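Local coordinates for extracellular solute-binding protein, family 1 (Bifidobacterium longum subsp. infantis ATCC 15697, PDB 3OMB), which probably captures a solute, perhaps a carbohydrate, outside the cell for an ABC importer, and binds a magnesium ion, at residues N101-V106 and G113-L118; E107-P112 and S142-G147; V466-M471 and T477-N482. One frame throughout, in Å; residues are numbered along the deposited sequence.

Contact 1 of 3, residues N101-V106 and G113-L118; sequences NGYGAV and GMFEDL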
loop_
_atom_site.group_PDB
_atom_site.type_symbol
_atom_site.label_atom_id
_atom_site.label_comp_id
_atom_site.label_asym_id
_atom_site.label_seq_id
_atom_site.Cartn_x
_atom_site.Cartn_y
_atom_site.Cartn_z
ATOM N N ASN A 101 -0.547 -10.680 11.270
ATOM C CA ASN A 101 -1.287 -9.502 10.848
ATOM C C ASN A 101 -2.506 -9.267 11.725
ATOM O O ASN A 101 -3.566 -8.903 11.234
ATOM C CB ASN A 101 -1.696 -9.577 9.373
ATOM C CG ASN A 101 -0.537 -9.319 8.431
ATOM O OD1 ASN A 101 0.058 -8.249 8.444
ATOM N ND2 ASN A 101 -0.229 -10.294 7.593
ATOM N N GLY A 102 -2.348 -9.512 13.021
ATOM C CA GLY A 102 -3.430 -9.287 13.977
ATOM C C GLY A 102 -3.358 -7.919 14.617
ATOM O O GLY A 102 -4.352 -7.211 14.666
ATOM N N TYR A 103 -2.165 -7.544 15.065
ATOM C CA TYR A 103 -1.967 -6.386 15.933
ATOM C C TYR A 103 -0.798 -5.544 15.502
ATOM O O TYR A 103 0.107 -6.022 14.841
ATOM C CB TYR A 103 -1.688 -6.876 17.352
ATOM C CG TYR A 103 -2.758 -7.797 17.854
ATOM C CD1 TYR A 103 -3.992 -7.299 18.246
ATOM C CD2 TYR A 103 -2.550 -9.173 17.894
ATOM C CE1 TYR A 103 -4.998 -8.151 18.673
ATOM C CE2 TYR A 103 -3.547 -10.036 18.338
ATOM C CZ TYR A 103 -4.762 -9.518 18.732
ATOM O OH TYR A 103 -5.753 -10.355 19.169
ATOM N N GLY A 104 -0.809 -4.281 15.892
ATOM C CA GLY A 104 0.366 -3.438 15.723
ATOM C C GLY A 104 0.998 -3.219 17.079
ATOM O O GLY A 104 0.373 -3.481 18.105
ATOM N N ALA A 105 2.221 -2.703 17.079
ATOM C CA ALA A 105 3.013 -2.513 18.299
ATOM C C ALA A 105 2.420 -1.559 19.336
ATOM O O ALA A 105 2.644 -1.752 20.532
ATOM C CB ALA A 105 4.421 -2.067 17.937
ATOM N N VAL A 106 1.693 -0.532 18.898
ATOM C CA VAL A 106 1.094 0.421 19.825
ATOM C C VAL A 106 0.138 -0.283 20.798
ATOM O O VAL A 106 -0.068 0.181 21.923
ATOM C CB VAL A 106 0.348 1.561 19.080
ATOM C CG1 VAL A 106 -0.964 1.042 18.461
ATOM C CG2 VAL A 106 0.098 2.759 20.015
ATOM N N GLY A 113 1.877 -5.689 29.070
ATOM C CA GLY A 113 2.147 -7.085 29.400
ATOM C C GLY A 113 1.406 -8.144 28.597
ATOM O O GLY A 113 1.408 -9.325 28.964
HETATM N N MSE A 114 0.745 -7.732 27.523
HETATM C CA MSE A 114 0.013 -8.677 26.689
HETATM C C MSE A 114 0.935 -9.287 25.638
HETATM O O MSE A 114 0.777 -10.442 25.272
HETATM C CB MSE A 114 -1.172 -7.981 26.023
HETATM C CG MSE A 114 -2.068 -8.918 25.248
HETATM SE SE MSE A 114 -3.831 -8.166 24.845
HETATM C CE MSE A 114 -4.419 -7.819 26.679
ATOM N N PHE A 115 1.894 -8.504 25.155
ATOM C CA PHE A 115 2.737 -8.928 24.040
ATOM C C PHE A 115 4.173 -9.104 24.456
ATOM O O PHE A 115 4.668 -8.374 25.303
ATOM C CB PHE A 115 2.634 -7.952 22.864
ATOM C CG PHE A 115 1.282 -7.955 22.205
ATOM C CD1 PHE A 115 0.937 -8.944 21.298
ATOM C CD2 PHE A 115 0.341 -6.981 22.513
ATOM C CE1 PHE A 115 -0.325 -8.958 20.697
ATOM C CE2 PHE A 115 -0.914 -6.983 21.915
ATOM C CZ PHE A 115 -1.252 -7.981 21.006
ATOM N N GLU A 116 4.825 -10.101 23.866
ATOM C CA GLU A 116 6.226 -10.384 24.132
ATOM C C GLU A 116 7.100 -9.326 23.482
ATOM O O GLU A 116 6.858 -8.954 22.323
ATOM C CB GLU A 116 6.596 -11.740 23.542
ATOM C CG GLU A 116 8.002 -12.194 23.869
ATOM C CD GLU A 116 8.197 -12.469 25.343
ATOM O OE1 GLU A 116 7.214 -12.825 26.027
ATOM O OE2 GLU A 116 9.341 -12.332 25.825
ATOM N N ASP A 117 8.097 -8.838 24.229
ATOM C CA ASP A 117 9.118 -7.974 23.643
ATOM C C ASP A 117 10.172 -8.850 22.970
ATOM O O ASP A 117 11.119 -9.338 23.605
ATOM C CB ASP A 117 9.726 -7.020 24.679
ATOM C CG ASP A 117 10.831 -6.137 24.094
ATOM O OD1 ASP A 117 11.098 -6.200 22.876
ATOM O OD2 ASP A 117 11.452 -5.375 24.865
ATOM N N LEU A 118 9.994 -9.030 21.667
ATOM C CA LEU A 118 10.838 -9.923 20.881
ATOM C C LEU A 118 12.309 -9.508 20.799
ATOM O O LEU A 118 13.159 -10.325 20.448
ATOM C CB LEU A 118 10.231 -10.132 19.488
ATOM C CG LEU A 118 8.845 -10.779 19.568
ATOM C CD1 LEU A 118 8.144 -10.824 18.214
ATOM C CD2 LEU A 118 8.886 -12.166 20.214
#

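Contact 2 of 3, residues E107-P112 and S142-G147; sequences EAYQYP and STDSKG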
loop_
_atom_site.group_PDB
_atom_site.type_symbol
_atom_site.label_atom_id
_atom_site.label_comp_id
_atom_site.label_asym_id
_atom_site.label_seq_id
_atom_site.Cartn_x
_atom_site.Cartn_y
_atom_site.Cartn_z
ATOM N N GLU A 107 -0.431 -1.405 20.365
ATOM C CA GLU A 107 -1.332 -2.184 21.208
ATOM C C GLU A 107 -0.657 -2.860 22.394
ATOM O O GLU A 107 -1.271 -3.050 23.440
ATOM C CB GLU A 107 -2.107 -3.182 20.372
ATOM C CG GLU A 107 -3.393 -2.548 19.884
ATOM C CD GLU A 107 -3.593 -2.660 18.401
ATOM O OE1 GLU A 107 -2.829 -3.397 17.727
ATOM O OE2 GLU A 107 -4.526 -1.991 17.903
ATOM N N ALA A 108 0.618 -3.184 22.226
ATOM C CA ALA A 108 1.432 -3.651 23.332
ATOM C C ALA A 108 1.587 -2.592 24.426
ATOM O O ALA A 108 1.793 -2.940 25.603
ATOM C CB ALA A 108 2.771 -4.103 22.844
ATOM N N TYR A 109 1.484 -1.318 24.038
ATOM C CA TYR A 109 1.512 -0.201 24.984
ATOM C C TYR A 109 0.128 0.139 25.531
ATOM O O TYR A 109 -0.004 0.561 26.683
ATOM C CB TYR A 109 2.186 1.028 24.361
ATOM C CG TYR A 109 3.685 0.848 24.194
ATOM C CD1 TYR A 109 4.550 0.992 25.290
ATOM C CD2 TYR A 109 4.240 0.515 22.954
ATOM C CE1 TYR A 109 5.924 0.823 25.147
ATOM C CE2 TYR A 109 5.604 0.343 22.800
ATOM C CZ TYR A 109 6.445 0.498 23.901
ATOM O OH TYR A 109 7.807 0.323 23.771
ATOM N N GLN A 110 -0.902 -0.066 24.715
ATOM C CA GLN A 110 -2.273 0.116 25.174
ATOM C C GLN A 110 -2.701 -0.970 26.170
ATOM O O GLN A 110 -3.478 -0.703 27.066
ATOM C CB GLN A 110 -3.242 0.191 23.996
ATOM C CG GLN A 110 -3.352 1.594 23.405
ATOM C CD GLN A 110 -4.191 1.642 22.139
ATOM O OE1 GLN A 110 -4.143 0.731 21.303
ATOM N NE2 GLN A 110 -4.972 2.718 21.991
ATOM N N TYR A 111 -2.193 -2.184 25.990
ATOM C CA TYR A 111 -2.496 -3.296 26.879
ATOM C C TYR A 111 -1.184 -3.840 27.420
ATOM O O TYR A 111 -0.634 -4.804 26.880
ATOM C CB TYR A 111 -3.318 -4.368 26.149
ATOM C CG TYR A 111 -4.618 -3.823 25.598
ATOM C CD1 TYR A 111 -5.803 -3.874 26.348
ATOM C CD2 TYR A 111 -4.659 -3.212 24.342
ATOM C CE1 TYR A 111 -7.010 -3.336 25.839
ATOM C CE2 TYR A 111 -5.837 -2.674 23.829
ATOM C CZ TYR A 111 -7.008 -2.741 24.573
ATOM O OH TYR A 111 -8.157 -2.202 24.040
ATOM N N PRO A 112 -0.654 -3.202 28.481
ATOM C CA PRO A 112 0.653 -3.593 29.024
ATOM C C PRO A 112 0.729 -5.086 29.367
ATOM O O PRO A 112 -0.254 -5.671 29.828
ATOM C CB PRO A 112 0.784 -2.733 30.281
ATOM C CG PRO A 112 -0.076 -1.524 29.985
ATOM C CD PRO A 112 -1.255 -2.097 29.246
ATOM N N SER A 142 10.196 -2.436 12.661
ATOM C CA SER A 142 9.909 -3.405 13.723
ATOM C C SER A 142 10.280 -2.964 15.129
ATOM O O SER A 142 9.817 -3.567 16.093
ATOM C CB SER A 142 10.569 -4.738 13.415
ATOM O OG SER A 142 10.140 -5.193 12.144
ATOM N N THR A 143 11.087 -1.904 15.239
ATOM C CA THR A 143 11.660 -1.436 16.504
ATOM C C THR A 143 11.138 -0.032 16.827
ATOM O O THR A 143 11.223 0.893 15.994
ATOM C CB THR A 143 13.205 -1.361 16.410
ATOM O OG1 THR A 143 13.716 -2.614 15.954
ATOM C CG2 THR A 143 13.859 -1.002 17.747
ATOM N N ASP A 144 10.605 0.136 18.032
ATOM C CA ASP A 144 10.152 1.451 18.431
ATOM C C ASP A 144 11.303 2.269 19.020
ATOM O O ASP A 144 12.456 1.816 19.089
ATOM C CB ASP A 144 8.941 1.383 19.372
ATOM C CG ASP A 144 9.247 0.671 20.686
ATOM O OD1 ASP A 144 10.408 0.703 21.158
ATOM O OD2 ASP A 144 8.306 0.090 21.263
ATOM N N SER A 145 10.977 3.479 19.436
ATOM C CA SER A 145 11.971 4.404 19.931
ATOM C C SER A 145 12.509 3.975 21.298
ATOM O O SER A 145 13.505 4.517 21.753
ATOM C CB SER A 145 11.385 5.817 20.018
ATOM O OG SER A 145 10.299 5.837 20.935
ATOM N N LYS A 146 11.835 3.036 21.961
ATOM C CA LYS A 146 12.309 2.525 23.239
ATOM C C LYS A 146 13.168 1.288 22.992
ATOM O O LYS A 146 13.602 0.643 23.943
ATOM C CB LYS A 146 11.144 2.173 24.174
ATOM C CG LYS A 146 10.051 3.218 24.278
ATOM C CD LYS A 146 10.318 4.118 25.440
ATOM C CE LYS A 146 9.197 5.114 25.663
ATOM N NZ LYS A 146 9.578 5.921 26.871
ATOM N N GLY A 147 13.403 0.968 21.716
ATOM C CA GLY A 147 14.151 -0.231 21.304
ATOM C C GLY A 147 13.407 -1.548 21.466
ATOM O O GLY A 147 14.008 -2.630 21.346
#

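Contact 3 of 3, residues V466-M471 and T477-N482; sequences VNMDNM and TKLNTN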
loop_
_atom_site.group_PDB
_atom_site.type_symbol
_atom_site.label_atom_id
_atom_site.label_comp_id
_atom_site.label_asym_id
_atom_site.label_seq_id
_atom_site.Cartn_x
_atom_site.Cartn_y
_atom_site.Cartn_z
ATOM N N VAL A 466 8.056 5.562 10.093
ATOM C CA VAL A 466 7.473 6.621 10.906
ATOM C C VAL A 466 5.963 6.565 10.690
ATOM O O VAL A 466 5.441 7.086 9.690
ATOM C CB VAL A 466 7.992 8.024 10.515
ATOM C CG1 VAL A 466 7.401 9.075 11.423
ATOM C CG2 VAL A 466 9.525 8.076 10.523
ATOM N N ASN A 467 5.269 5.917 11.618
ATOM C CA ASN A 467 3.841 5.675 11.467
ATOM C C ASN A 467 3.163 5.603 12.844
ATOM O O ASN A 467 3.833 5.588 13.882
ATOM C CB ASN A 467 3.601 4.398 10.643
ATOM C CG ASN A 467 4.174 3.185 11.309
ATOM O OD1 ASN A 467 3.703 2.788 12.356
ATOM N ND2 ASN A 467 5.227 2.619 10.740
HETATM N N MSE A 468 1.839 5.580 12.858
HETATM C CA MSE A 468 1.128 5.816 14.108
HETATM C C MSE A 468 1.292 4.636 15.037
HETATM O O MSE A 468 1.201 4.756 16.271
HETATM C CB MSE A 468 -0.329 6.124 13.832
HETATM C CG MSE A 468 -0.471 7.437 13.075
HETATM SE SE MSE A 468 -2.311 8.036 13.018
HETATM C CE MSE A 468 -2.776 7.562 14.837
ATOM N N ASP A 469 1.623 3.513 14.421
ATOM C CA ASP A 469 1.837 2.263 15.105
ATOM C C ASP A 469 3.191 2.202 15.836
ATOM O O ASP A 469 3.377 1.369 16.726
ATOM C CB ASP A 469 1.740 1.157 14.061
ATOM C CG ASP A 469 1.497 -0.174 14.658
ATOM O OD1 ASP A 469 2.156 -1.127 14.182
ATOM O OD2 ASP A 469 0.654 -0.276 15.591
ATOM N N ASN A 470 4.109 3.098 15.467
ATOM C CA ASN A 470 5.430 3.233 16.096
ATOM C C ASN A 470 5.598 4.458 17.032
ATOM O O ASN A 470 6.720 4.940 17.248
ATOM C CB ASN A 470 6.506 3.292 15.002
ATOM C CG ASN A 470 7.591 2.222 15.190
ATOM O OD1 ASN A 470 7.590 1.489 16.184
ATOM N ND2 ASN A 470 8.520 2.137 14.236
HETATM N N MSE A 471 4.483 4.957 17.554
HETATM C CA MSE A 471 4.428 6.127 18.442
HETATM C C MSE A 471 3.941 5.718 19.824
HETATM O O MSE A 471 3.381 4.637 19.966
HETATM C CB MSE A 471 3.369 7.090 17.938
HETATM C CG MSE A 471 3.700 7.790 16.708
HETATM SE SE MSE A 471 2.253 8.970 16.226
HETATM C CE MSE A 471 3.173 9.549 14.628
ATOM N N THR A 477 -3.387 8.656 19.773
ATOM C CA THR A 477 -4.695 9.163 20.223
ATOM C C THR A 477 -4.958 10.619 19.816
ATOM O O THR A 477 -6.036 10.931 19.313
ATOM C CB THR A 477 -4.827 8.986 21.770
ATOM O OG1 THR A 477 -4.761 7.585 22.081
ATOM C CG2 THR A 477 -6.127 9.576 22.335
ATOM N N LYS A 478 -3.994 11.503 20.031
ATOM C CA LYS A 478 -4.104 12.873 19.515
ATOM C C LYS A 478 -4.275 12.916 18.004
ATOM O O LYS A 478 -5.110 13.659 17.489
ATOM C CB LYS A 478 -2.873 13.702 19.875
ATOM C CG LYS A 478 -3.024 14.461 21.157
ATOM C CD LYS A 478 -1.818 15.362 21.334
ATOM C CE LYS A 478 -0.960 14.925 22.500
ATOM N NZ LYS A 478 -1.085 15.901 23.642
ATOM N N LEU A 479 -3.467 12.134 17.303
ATOM C CA LEU A 479 -3.499 12.166 15.860
ATOM C C LEU A 479 -4.829 11.658 15.318
ATOM O O LEU A 479 -5.373 12.261 14.375
ATOM C CB LEU A 479 -2.322 11.404 15.258
ATOM C CG LEU A 479 -0.919 11.993 15.453
ATOM C CD1 LEU A 479 0.066 11.036 14.846
ATOM C CD2 LEU A 479 -0.776 13.373 14.819
ATOM N N ASN A 480 -5.349 10.580 15.911
ATOM C CA ASN A 480 -6.696 10.056 15.565
ATOM C C ASN A 480 -7.840 11.015 15.861
ATOM O O ASN A 480 -8.761 11.170 15.055
ATOM C CB ASN A 480 -6.973 8.731 16.282
ATOM C CG ASN A 480 -6.231 7.583 15.659
ATOM O OD1 ASN A 480 -5.956 7.599 14.459
ATOM N ND2 ASN A 480 -5.879 6.583 16.468
ATOM N N THR A 481 -7.789 11.640 17.030
ATOM C CA THR A 481 -8.786 12.629 17.413
ATOM C C THR A 481 -8.747 13.775 16.387
ATOM O O THR A 481 -9.788 14.188 15.882
ATOM C CB THR A 481 -8.490 13.188 18.834
ATOM O OG1 THR A 481 -8.586 12.126 19.803
ATOM C CG2 THR A 481 -9.448 14.327 19.195
ATOM N N ASN A 482 -7.553 14.276 16.083
ATOM C CA ASN A 482 -7.411 15.396 15.149
ATOM C C ASN A 482 -7.840 15.010 13.741
ATOM O O ASN A 482 -8.441 15.812 13.009
ATOM C CB ASN A 482 -5.968 15.899 15.099
ATOM C CG ASN A 482 -5.573 16.680 16.334
ATOM O OD1 ASN A 482 -6.356 16.852 17.270
ATOM N ND2 ASN A 482 -4.338 17.145 16.347
#

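Contact 1 of 3, residues N101-V106 and G113-L118
Tyr103 and Phe115 carry this contact by themselves, as two buried rings that meet off-square. Phe115 brings its far corner, CZ, over one face of the Tyr103 ring, where it lies 3.5 Å from Tyr103 CG; the neighbouring corner, Phe115 CE1, settles 3.6 Å from Tyr103 CD2. The touch falls near the rim of the tyrosine ring, at the end joined to CB. With the ring centres 5.1 Å apart and the planes at 58°, the pair is neither a stack nor a T-shaped packing. Both side chains set CG anti to the carbonyl carbon (chi1 -55° for Tyr103, -68° for Phe115), which turns the rings toward each other. This is the tight part, and selenomethionine Met114 adds to it, laying its CG over one face of the Phe115 ring. The chain on either side of Phe115 is looser: Gly113 is exposed, and Glu116 turns to a salt bridge with Lys363. Around the pair, helix 79-92 packs against Tyr103 through Trp82, Thr89 and Leu90, and Ser355 touches both side chains, so the loops before and after helix 106-110 meet between helix 79-92 and strand 352-356, outermost in its sheet.

Contact 2 of 3, residues E107-P112 and S142-G147
Tyr109 reaches from helix 106-110 to Asp144, and its phenol makes the connection. Along the first segment, Glu107 starts it on the helix, its carboxylate accepting from the backbone N of Gly104, and Ala108 turns its methyl onto Tyr150. Tyr109 follows: CG stands anti to the carbonyl carbon (chi1 -71°), sending the ring out toward the 142-147 loop. Its OH donates to Asp144 OD2 at 2.6 Å, and that oxygen lies at the ring edge, in the ring plane, 3.1 Å from Tyr109 CE2. The hydroxyl meets the carboxylate from above its plane, 37° out. Lys146 comes alongside with its aliphatic part, CG being 3.7 Å from Tyr109 OH, before its chain bends and leads away. Beyond Gln110 the helix ends, and Tyr111 is the first residue to leave helical geometry.

Asp144 also opens a type I beta turn to Gly147, and its OD1 accepts from the backbone N of Lys146 at 2.9 Å, an Asx turn; OD1 also takes the backbone N of Arg148. An alanine in place of Asp144 is likely to leave the Tyr109 hydroxyl without its acceptor and the Lys146 N-H without the carboxylate oxygen that takes it. With Arg148 bonded to the same phenol oxygen through NH1, the hydroxyl sits between a carboxylate and a guanidinium, a charged setting that would probably polarise it.

Contact 3 of 3, residues V466-M471 and T477-N482
The 466-471 segment is loop with one short 3-10 turn at 468-469, whereas 477-482 is continuous helix within helix 473-486, with its own bonding such as Asn482 N to Lys478 O; the closest alpha carbons, those of Met468 and Leu479, are 8.0 Å apart. Asn470 N bonds to Asn467 O to close the turn, and Asn467 OD1 adds a weak bond from Asp469 N.

Two selenomethionines meet the helix. Met468 bends at chi3 (40°), which brings its CE to 3.9 Å from Leu479 CB and 3.2 Å from Asn480 OD1, so the methyl end rests against both the leucine CB and the amide oxygen of Asn480. Met471 runs extended beyond CG, and its SE lies 3.3 Å from Leu479 CD1, with Met471 CE also close to that methyl, at 3.5 Å, tighter than usual van der Waals contact. Met468 thus lies against the CB of Leu479, its CG also nearing the CD1 methyl, which Met471 crosses. Asn480 stands at the exposed margin. Trp526 of helix 519-534 touches both selenomethionines, and Trp529 touches Met471, closing the apolar cluster from another helix. This is mostly apolar packing, with one amide at its edge, of a loop-borne 3-10 turn against the helix that follows it, away from the magnesium site.

From the N terminus, strand 98-100 leads into contact 1, which closes the short excursion through helix 106-110. Contact 2 starts on that same helix and ends at 142-147, so the two cross along the chain; Phe115 packs on Ala108 where they meet. Contact 3 comes much later and in series with both, closing the turn from 466-471 into helix 473-486. Its first segment nevertheless reaches the others: Asp469 OD1 probably accepts a weak bond from Ala105 N, and Asn470 packs on Asp144. The three thereby tie helix 106-110, the 142-147 turn and the C-terminal helices together.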